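Local atomic coordinates of lysyl-trna-dependent l-ysyl-phosphatidylgycerol synthase (PDB entry 4V36), a protein that transfers lysine from lysyl-tRNA to the membrane lipid phosphatidylglycerol, a lipid modification linked to bacterial resistance. Residues E17-F22 against N49-F54; L76-F81 against A103-F108. All coordinates share one frame; numbering follows the deposited sequence.

Interaction 1. Residues E17-F22 against N49-F54; sequences EKLEAF and NALIQF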
ATOM      1  N   GLU A  17      -5.911   7.089 -18.158  1.00 52.12           N
ATOM      2  CA  GLU A  17      -6.337   8.464 -18.396  1.00 54.90           C
ATOM      3  C   GLU A  17      -7.610   8.804 -17.628  1.00 50.93           C
ATOM      4  O   GLU A  17      -7.705   9.860 -17.002  1.00 48.10           O
ATOM      5  CB  GLU A  17      -6.553   8.709 -19.890  1.00 63.01           C
ATOM      6  CG  GLU A  17      -7.015  10.122 -20.220  1.00 73.33           C
ATOM      7  CD  GLU A  17      -7.265  10.325 -21.701  1.00 83.35           C
ATOM      8  OE1 GLU A  17      -7.060   9.368 -22.476  1.00 88.36           O
ATOM      9  OE2 GLU A  17      -7.664  11.443 -22.089  1.00 84.31           O
ATOM     10  N   LYS A  18      -8.589   7.906 -17.684  1.00 46.09           N
ATOM     11  CA  LYS A  18      -9.853   8.114 -16.987  1.00 39.58           C
ATOM     12  C   LYS A  18      -9.650   8.079 -15.477  1.00 37.61           C
ATOM     13  O   LYS A  18     -10.270   8.847 -14.739  1.00 42.35           O
ATOM     14  CB  LYS A  18     -10.879   7.060 -17.410  1.00 42.31           C
ATOM     15  CG  LYS A  18     -12.271   7.284 -16.844  1.00 42.64           C
ATOM     16  CD  LYS A  18     -13.247   6.228 -17.338  1.00 42.11           C
ATOM     17  CE  LYS A  18     -14.641   6.457 -16.775  1.00 45.23           C
ATOM     18  NZ  LYS A  18     -15.612   5.435 -17.256  1.00 45.65           N
ATOM     19  N   LEU A  19      -8.773   7.189 -15.024  1.00 30.09           N
ATOM     20  CA  LEU A  19      -8.477   7.058 -13.601  1.00 36.72           C
ATOM     21  C   LEU A  19      -7.781   8.302 -13.057  1.00 43.28           C
ATOM     22  O   LEU A  19      -8.118   8.789 -11.978  1.00 39.55           O
ATOM     23  CB  LEU A  19      -7.612   5.822 -13.344  1.00 32.70           C
ATOM     24  CG  LEU A  19      -7.156   5.629 -11.897  1.00 27.33           C
ATOM     25  CD1 LEU A  19      -8.350   5.485 -10.974  1.00 22.40           C
ATOM     26  CD2 LEU A  19      -6.235   4.428 -11.775  1.00 37.20           C
ATOM     27  N   GLU A  20      -6.807   8.806 -13.810  1.00 46.63           N
ATOM     28  CA  GLU A  20      -6.055   9.989 -13.404  1.00 42.58           C
ATOM     29  C   GLU A  20      -6.968  11.202 -13.281  1.00 37.84           C
ATOM     30  O   GLU A  20      -6.855  11.983 -12.336  1.00 49.23           O
ATOM     31  CB  GLU A  20      -4.929  10.279 -14.398  1.00 50.63           C
ATOM     32  CG  GLU A  20      -4.116  11.518 -14.061  1.00 59.93           C
ATOM     33  CD  GLU A  20      -3.472  11.435 -12.690  1.00 71.30           C
ATOM     34  OE1 GLU A  20      -2.797  10.423 -12.409  1.00 71.13           O
ATOM     35  OE2 GLU A  20      -3.646  12.380 -11.891  1.00 74.63           O
ATOM     36  N   ALA A  21      -7.872  11.352 -14.242  1.00 32.58           N
ATOM     37  CA  ALA A  21      -8.822  12.455 -14.231  1.00 37.00           C
ATOM     38  C   ALA A  21      -9.759  12.346 -13.034  1.00 45.09           C
ATOM     39  O   ALA A  21     -10.046  13.339 -12.370  1.00 43.62           O
ATOM     40  CB  ALA A  21      -9.615  12.486 -15.528  1.00 33.32           C
ATOM     41  N   PHE A  22     -10.222  11.131 -12.762  1.00 43.38           N
ATOM     42  CA  PHE A  22     -11.160  10.886 -11.673  1.00 44.15           C
ATOM     43  C   PHE A  22     -10.553  11.195 -10.307  1.00 44.00           C
ATOM     44  O   PHE A  22     -11.177  11.856  -9.479  1.00 49.83           O
ATOM     45  CB  PHE A  22     -11.643   9.431 -11.707  1.00 38.86           C
ATOM     46  CG  PHE A  22     -12.548   9.062 -10.561  1.00 33.96           C
ATOM     47  CD1 PHE A  22     -13.910   9.303 -10.632  1.00 39.30           C
ATOM     48  CD2 PHE A  22     -12.036   8.467  -9.418  1.00 27.75           C
ATOM     49  CE1 PHE A  22     -14.744   8.963  -9.583  1.00 40.69           C
ATOM     50  CE2 PHE A  22     -12.865   8.128  -8.365  1.00 31.17           C
ATOM     51  CZ  PHE A  22     -14.220   8.376  -8.449  1.00 37.21           C
ATOM     52  N   ASN A  49     -19.217   9.706  -9.545  1.00 53.31           N
ATOM     53  CA  ASN A  49     -18.474  10.349  -8.467  1.00 51.17           C
ATOM     54  C   ASN A  49     -17.693   9.357  -7.608  1.00 45.25           C
ATOM     55  O   ASN A  49     -16.875   9.757  -6.779  1.00 45.32           O
ATOM     56  CB  ASN A  49     -19.424  11.156  -7.578  1.00 56.72           C
ATOM     57  CG  ASN A  49     -20.087  12.302  -8.318  1.00 57.94           C
ATOM     58  OD1 ASN A  49     -20.137  12.319  -9.548  1.00 61.84           O
ATOM     59  ND2 ASN A  49     -20.604  13.268  -7.569  1.00 55.65           N
ATOM     60  N   ALA A  50     -17.945   8.067  -7.808  1.00 41.15           N
ATOM     61  CA  ALA A  50     -17.307   7.034  -6.997  1.00 33.59           C
ATOM     62  C   ALA A  50     -16.744   5.901  -7.852  1.00 36.00           C
ATOM     63  O   ALA A  50     -17.199   5.671  -8.973  1.00 42.28           O
ATOM     64  CB  ALA A  50     -18.291   6.488  -5.978  1.00 36.09           C
ATOM     65  N   LEU A  51     -15.757   5.191  -7.312  1.00 34.79           N
ATOM     66  CA  LEU A  51     -15.073   4.141  -8.059  1.00 33.86           C
ATOM     67  C   LEU A  51     -14.657   2.960  -7.184  1.00 32.70           C
ATOM     68  O   LEU A  51     -14.112   3.140  -6.095  1.00 27.27           O
ATOM     69  CB  LEU A  51     -13.840   4.716  -8.759  1.00 34.86           C
ATOM     70  CG  LEU A  51     -12.893   3.707  -9.409  1.00 36.10           C
ATOM     71  CD1 LEU A  51     -13.580   2.978 -10.554  1.00 47.69           C
ATOM     72  CD2 LEU A  51     -11.626   4.393  -9.888  1.00 40.92           C
ATOM     73  N   ILE A  52     -14.912   1.752  -7.675  1.00 26.29           N
ATOM     74  CA  ILE A  52     -14.475   0.537  -7.001  1.00 19.87           C
ATOM     75  C   ILE A  52     -13.466  -0.230  -7.852  1.00 26.73           C
ATOM     76  O   ILE A  52     -13.752  -0.598  -8.992  1.00 30.97           O
ATOM     77  CB  ILE A  52     -15.665  -0.385  -6.666  1.00 23.93           C
ATOM     78  CG1 ILE A  52     -16.432   0.155  -5.459  1.00 23.76           C
ATOM     79  CG2 ILE A  52     -15.184  -1.802  -6.386  1.00 17.29           C
ATOM     80  CD1 ILE A  52     -17.552  -0.752  -4.994  1.00 22.70           C
ATOM     81  N   GLN A  53     -12.281  -0.455  -7.295  1.00 20.43           N
ATOM     82  CA  GLN A  53     -11.256  -1.247  -7.965  1.00 26.60           C
ATOM     83  C   GLN A  53     -11.270  -2.669  -7.417  1.00 22.92           C
ATOM     84  O   GLN A  53     -11.374  -2.870  -6.207  1.00 24.65           O
ATOM     85  CB  GLN A  53      -9.876  -0.616  -7.780  1.00 24.87           C
ATOM     86  CG  GLN A  53      -9.812   0.849  -8.168  1.00 30.57           C
ATOM     87  CD  GLN A  53      -8.427   1.439  -7.993  1.00 36.05           C
ATOM     88  OE1 GLN A  53      -7.431   0.715  -7.943  1.00 30.13           O
ATOM     89  NE2 GLN A  53      -8.357   2.763  -7.896  1.00 30.37           N
ATOM     90  N   PHE A  54     -11.161  -3.654  -8.302  1.00 17.95           N
ATOM     91  CA  PHE A  54     -11.272  -5.044  -7.880  1.00 22.69           C
ATOM     92  C   PHE A  54     -10.563  -6.010  -8.819  1.00 18.70           C
ATOM     93  O   PHE A  54     -10.119  -5.634  -9.904  1.00 19.35           O
ATOM     94  CB  PHE A  54     -12.746  -5.440  -7.760  1.00 18.34           C
ATOM     95  CG  PHE A  54     -13.482  -5.442  -9.072  1.00 20.98           C
ATOM     96  CD1 PHE A  54     -13.980  -4.264  -9.604  1.00 24.57           C
ATOM     97  CD2 PHE A  54     -13.680  -6.622  -9.769  1.00 27.86           C
ATOM     98  CE1 PHE A  54     -14.658  -4.262 -10.810  1.00 28.23           C
ATOM     99  CE2 PHE A  54     -14.356  -6.628 -10.976  1.00 28.53           C
ATOM    100  CZ  PHE A  54     -14.846  -5.445 -11.496  1.00 25.21           C
TER
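F22 and L19, one turn apart on the helix, meet N49-Q53 mostly through carbon atoms, though the F22 ring also abuts the carbonyl oxygen of N49. The outer end of that ring does most of the touching: CZ lies 3.4 Å from N49 O and 3.6 Å from A50 C, while CE2 reaches L51 CB at 3.6 Å. These three approach the ring obliquely, whereas A50 N lies in the ring plane at its edge. L19 adds its CD1 methyl, 3.6 Å from L51 CD2, the two leucine side chains crossing at about a right angle. That methyl also passes 4.1 Å from NE2 of Q53.

F22 holds CG anti to its backbone N (chi1 176°), which carries the ring out from the helix to the start of the strand. L51 is turned likewise, and its CD2 also comes within 4.1 Å of F22 CD2, touching both helix residues.

Further out, Y44 meets the F22 ring edge-to-face, and F42 on strand 41-44 touches L19, L51 and Q53. The Q53 amide donates from NE2 to S32 O, which satisfies this buried nitrogen beside the L19 methyl. The axes of helix segment 17-22 and strand segment 50-54 approach to 10.7 Å, with 131° between their directions. This largely apolar seating of helix 16-25 on the mixed sheet is consistent with the GNAT-like architecture of the acetyltransferase clan.

Interaction 2. Residues L76-F81 against A103-F108; sequences LVIKEF and ALYHDF
I78 supplies the apolar centre of this contact, its two branches reaching different residues of 103-108. The CD1 methyl sits 3.7 Å from L104 CB and 3.6 Å from Y105 CE1, approaching the tyrosine ring obliquely. With CG1 anti to the carbonyl carbon (chi1 -66°) and the chain extended to CD1 (chi2 176°), one branch extends to this pair while CG2 turns to F108, 3.9 Å from its CE2.

Among the aromatic contacts, F108 also lies against the helix backbone, CZ being 4.1 Å from K79 CA. Within 103-108, L104 CB stands over one face of the Y105 ring, 4.1 Å above its plane and offset toward the rim. The Y105 ring also meets that of F94, planes at about 55°.

The hydrogen bonds near the contact run outside it or within one segment. Y105 OH is hydrogen-bonded to D66 OD1, tying the tyrosine to strand 60-69. F108 N bonds to Y105 O at 3.1 Å, joining the two aromatic residues through the backbone of the turn.

The result is a partly buried apolar junction between helix 74-87 and the short, weakly bonded helix around 103-106, elements that flank strand 91-97 in the chain of this acetyltransferase-clan domain.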
ATOM      1  N   LEU A  76     -23.928   4.413  -2.911  1.00 44.29           N
ATOM      2  CA  LEU A  76     -24.475   4.155  -4.237  1.00 43.42           C
ATOM      3  C   LEU A  76     -23.622   3.166  -5.029  1.00 39.07           C
ATOM      4  O   LEU A  76     -24.147   2.222  -5.618  1.00 37.36           O
ATOM      5  CB  LEU A  76     -24.614   5.463  -5.018  1.00 44.15           C
ATOM      6  CG  LEU A  76     -25.122   5.335  -6.456  1.00 45.01           C
ATOM      7  CD1 LEU A  76     -26.482   4.654  -6.490  1.00 45.15           C
ATOM      8  CD2 LEU A  76     -25.188   6.697  -7.123  1.00 49.50           C
ATOM      9  N   VAL A  77     -22.310   3.385  -5.041  1.00 36.91           N
ATOM     10  CA  VAL A  77     -21.410   2.546  -5.826  1.00 34.17           C
ATOM     11  C   VAL A  77     -21.313   1.136  -5.242  1.00 36.40           C
ATOM     12  O   VAL A  77     -21.199   0.157  -5.981  1.00 42.60           O
ATOM     13  CB  VAL A  77     -19.995   3.175  -5.933  1.00 37.71           C
ATOM     14  CG1 VAL A  77     -19.352   3.333  -4.560  1.00 30.86           C
ATOM     15  CG2 VAL A  77     -19.109   2.352  -6.856  1.00 23.05           C
ATOM     16  N   ILE A  78     -21.381   1.033  -3.918  1.00 31.09           N
ATOM     17  CA  ILE A  78     -21.346  -0.263  -3.252  1.00 31.03           C
ATOM     18  C   ILE A  78     -22.627  -1.030  -3.553  1.00 34.69           C
ATOM     19  O   ILE A  78     -22.602  -2.238  -3.788  1.00 38.50           O
ATOM     20  CB  ILE A  78     -21.163  -0.112  -1.729  1.00 36.26           C
ATOM     21  CG1 ILE A  78     -19.788   0.485  -1.420  1.00 33.10           C
ATOM     22  CG2 ILE A  78     -21.317  -1.454  -1.030  1.00 32.41           C
ATOM     23  CD1 ILE A  78     -19.560   0.760   0.046  1.00 25.10           C
ATOM     24  N   LYS A  79     -23.745  -0.310  -3.563  1.00 34.35           N
ATOM     25  CA  LYS A  79     -25.044  -0.897  -3.870  1.00 38.09           C
ATOM     26  C   LYS A  79     -25.087  -1.433  -5.298  1.00 36.40           C
ATOM     27  O   LYS A  79     -25.542  -2.550  -5.536  1.00 39.31           O
ATOM     28  CB  LYS A  79     -26.153   0.136  -3.660  1.00 43.87           C
ATOM     29  CG  LYS A  79     -27.558  -0.383  -3.914  1.00 43.28           C
ATOM     30  CD  LYS A  79     -28.589   0.701  -3.640  1.00 54.11           C
ATOM     31  CE  LYS A  79     -30.004   0.200  -3.875  1.00 59.36           C
ATOM     32  NZ  LYS A  79     -31.012   1.265  -3.613  1.00 63.56           N
ATOM     33  N   GLU A  80     -24.606  -0.630  -6.242  1.00 31.55           N
ATOM     34  CA  GLU A  80     -24.603  -1.012  -7.651  1.00 38.80           C
ATOM     35  C   GLU A  80     -23.640  -2.163  -7.930  1.00 44.18           C
ATOM     36  O   GLU A  80     -23.961  -3.081  -8.684  1.00 59.40           O
ATOM     37  CB  GLU A  80     -24.244   0.188  -8.530  1.00 40.92           C
ATOM     38  CG  GLU A  80     -25.281   1.298  -8.519  1.00 47.32           C
ATOM     39  CD  GLU A  80     -24.835   2.518  -9.303  1.00 53.90           C
ATOM     40  OE1 GLU A  80     -23.658   2.562  -9.719  1.00 53.18           O
ATOM     41  OE2 GLU A  80     -25.662   3.432  -9.503  1.00 62.96           O
ATOM     42  N   PHE A  81     -22.458  -2.105  -7.322  1.00 39.20           N
ATOM     43  CA  PHE A  81     -21.440  -3.130  -7.525  1.00 34.54           C
ATOM     44  C   PHE A  81     -21.896  -4.484  -6.992  1.00 29.48           C
ATOM     45  O   PHE A  81     -21.751  -5.504  -7.665  1.00 35.69           O
ATOM     46  CB  PHE A  81     -20.126  -2.718  -6.858  1.00 29.26           C
ATOM     47  CG  PHE A  81     -19.014  -3.712  -7.041  1.00 30.57           C
ATOM     48  CD1 PHE A  81     -18.330  -3.791  -8.241  1.00 26.60           C
ATOM     49  CD2 PHE A  81     -18.650  -4.561  -6.009  1.00 25.02           C
ATOM     50  CE1 PHE A  81     -17.308  -4.705  -8.414  1.00 22.32           C
ATOM     51  CE2 PHE A  81     -17.627  -5.476  -6.177  1.00 27.53           C
ATOM     52  CZ  PHE A  81     -16.955  -5.548  -7.380  1.00 21.18           C
ATOM     53  N   ALA A 103     -20.069   0.875   8.349  1.00 45.64           N
ATOM     54  CA  ALA A 103     -21.517   1.018   8.242  1.00 49.80           C
ATOM     55  C   ALA A 103     -22.001   0.768   6.816  1.00 50.04           C
ATOM     56  O   ALA A 103     -23.135   0.340   6.602  1.00 50.56           O
ATOM     57  CB  ALA A 103     -21.945   2.399   8.710  1.00 58.13           C
ATOM     58  N   LEU A 104     -21.131   1.035   5.848  1.00 46.82           N
ATOM     59  CA  LEU A 104     -21.461   0.848   4.440  1.00 49.95           C
ATOM     60  C   LEU A 104     -21.631  -0.627   4.088  1.00 44.88           C
ATOM     61  O   LEU A 104     -22.420  -0.977   3.210  1.00 53.34           O
ATOM     62  CB  LEU A 104     -20.377   1.466   3.553  1.00 55.69           C
ATOM     63  CG  LEU A 104     -20.142   2.973   3.677  1.00 50.15           C
ATOM     64  CD1 LEU A 104     -18.922   3.391   2.873  1.00 49.30           C
ATOM     65  CD2 LEU A 104     -21.371   3.741   3.223  1.00 45.80           C
ATOM     66  N   TYR A 105     -20.889  -1.487   4.776  1.00 37.16           N
ATOM     67  CA  TYR A 105     -20.871  -2.908   4.450  1.00 37.57           C
ATOM     68  C   TYR A 105     -21.703  -3.732   5.424  1.00 36.16           C
ATOM     69  O   TYR A 105     -22.147  -4.832   5.095  1.00 38.75           O
ATOM     70  CB  TYR A 105     -19.429  -3.424   4.426  1.00 30.54           C
ATOM     71  CG  TYR A 105     -18.491  -2.558   3.619  1.00 32.47           C
ATOM     72  CD1 TYR A 105     -18.404  -2.691   2.239  1.00 30.35           C
ATOM     73  CD2 TYR A 105     -17.696  -1.601   4.235  1.00 35.42           C
ATOM     74  CE1 TYR A 105     -17.549  -1.897   1.498  1.00 32.04           C
ATOM     75  CE2 TYR A 105     -16.839  -0.804   3.502  1.00 36.99           C
ATOM     76  CZ  TYR A 105     -16.769  -0.956   2.135  1.00 35.91           C
ATOM     77  OH  TYR A 105     -15.918  -0.163   1.401  1.00 31.73           O
ATOM     78  N   HIS A 106     -21.914  -3.199   6.623  1.00 36.22           N
ATOM     79  CA  HIS A 106     -22.671  -3.903   7.652  1.00 43.95           C
ATOM     80  C   HIS A 106     -24.131  -4.085   7.246  1.00 50.21           C
ATOM     81  O   HIS A 106     -24.772  -5.064   7.627  1.00 56.60           O
ATOM     82  CB  HIS A 106     -22.587  -3.154   8.984  1.00 55.07           C
ATOM     83  CG  HIS A 106     -23.220  -3.883  10.128  1.00 66.96           C
ATOM     84  ND1 HIS A 106     -23.446  -5.244  10.111  1.00 71.63           N
ATOM     85  CD2 HIS A 106     -23.678  -3.442  11.323  1.00 73.02           C
ATOM     86  CE1 HIS A 106     -24.014  -5.608  11.246  1.00 74.50           C
ATOM     87  NE2 HIS A 106     -24.165  -4.533  11.999  1.00 76.58           N
ATOM     88  N   ASP A 107     -24.649  -3.141   6.468  1.00 51.95           N
ATOM     89  CA  ASP A 107     -26.038  -3.191   6.020  1.00 55.94           C
ATOM     90  C   ASP A 107     -26.268  -4.307   5.006  1.00 49.95           C
ATOM     91  O   ASP A 107     -27.406  -4.716   4.770  1.00 52.68           O
ATOM     92  CB  ASP A 107     -26.455  -1.846   5.422  1.00 66.36           C
ATOM     93  CG  ASP A 107     -26.528  -0.743   6.462  1.00 76.31           C
ATOM     94  OD1 ASP A 107     -26.836  -1.051   7.634  1.00 77.29           O
ATOM     95  OD2 ASP A 107     -26.280   0.428   6.108  1.00 79.48           O
ATOM     96  N   PHE A 108     -25.188  -4.797   4.408  1.00 40.54           N
ATOM     97  CA  PHE A 108     -25.279  -5.893   3.452  1.00 40.57           C
ATOM     98  C   PHE A 108     -24.905  -7.219   4.106  1.00 43.54           C
ATOM     99  O   PHE A 108     -24.671  -8.216   3.424  1.00 42.91           O
ATOM    100  CB  PHE A 108     -24.386  -5.627   2.239  1.00 40.86           C
ATOM    101  CG  PHE A 108     -24.813  -4.441   1.423  1.00 41.32           C
ATOM    102  CD1 PHE A 108     -25.785  -4.572   0.443  1.00 39.27           C
ATOM    103  CD2 PHE A 108     -24.245  -3.195   1.635  1.00 37.20           C
ATOM    104  CE1 PHE A 108     -26.182  -3.482  -0.310  1.00 36.71           C
ATOM    105  CE2 PHE A 108     -24.637  -2.101   0.885  1.00 37.62           C
ATOM    106  CZ  PHE A 108     -25.607  -2.245  -0.089  1.00 38.88           C
TER

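How the interactions relate
From the N terminus, helix 16-25 comes first; interaction 1 brings it onto strand 50-57, closing a loop with 26 residues between the segments. Interaction 2 opens only after this loop has closed, and joins helix 74-87 to helix 102-106 across 21 residues that include strand 91-97. The loops therefore run in series, neither nested nor crossing. Their centres are 18 Å apart, yet they touch: A50 CB lies 3.6 Å from V77 CG1, and F54 CD1 lies 3.6 Å from F81 CE1. Strand 50-57 is thus sandwiched between helix 16-25 and helix 74-87, and helix 74-87, which packs on the strand, in turn meets helix 102-106.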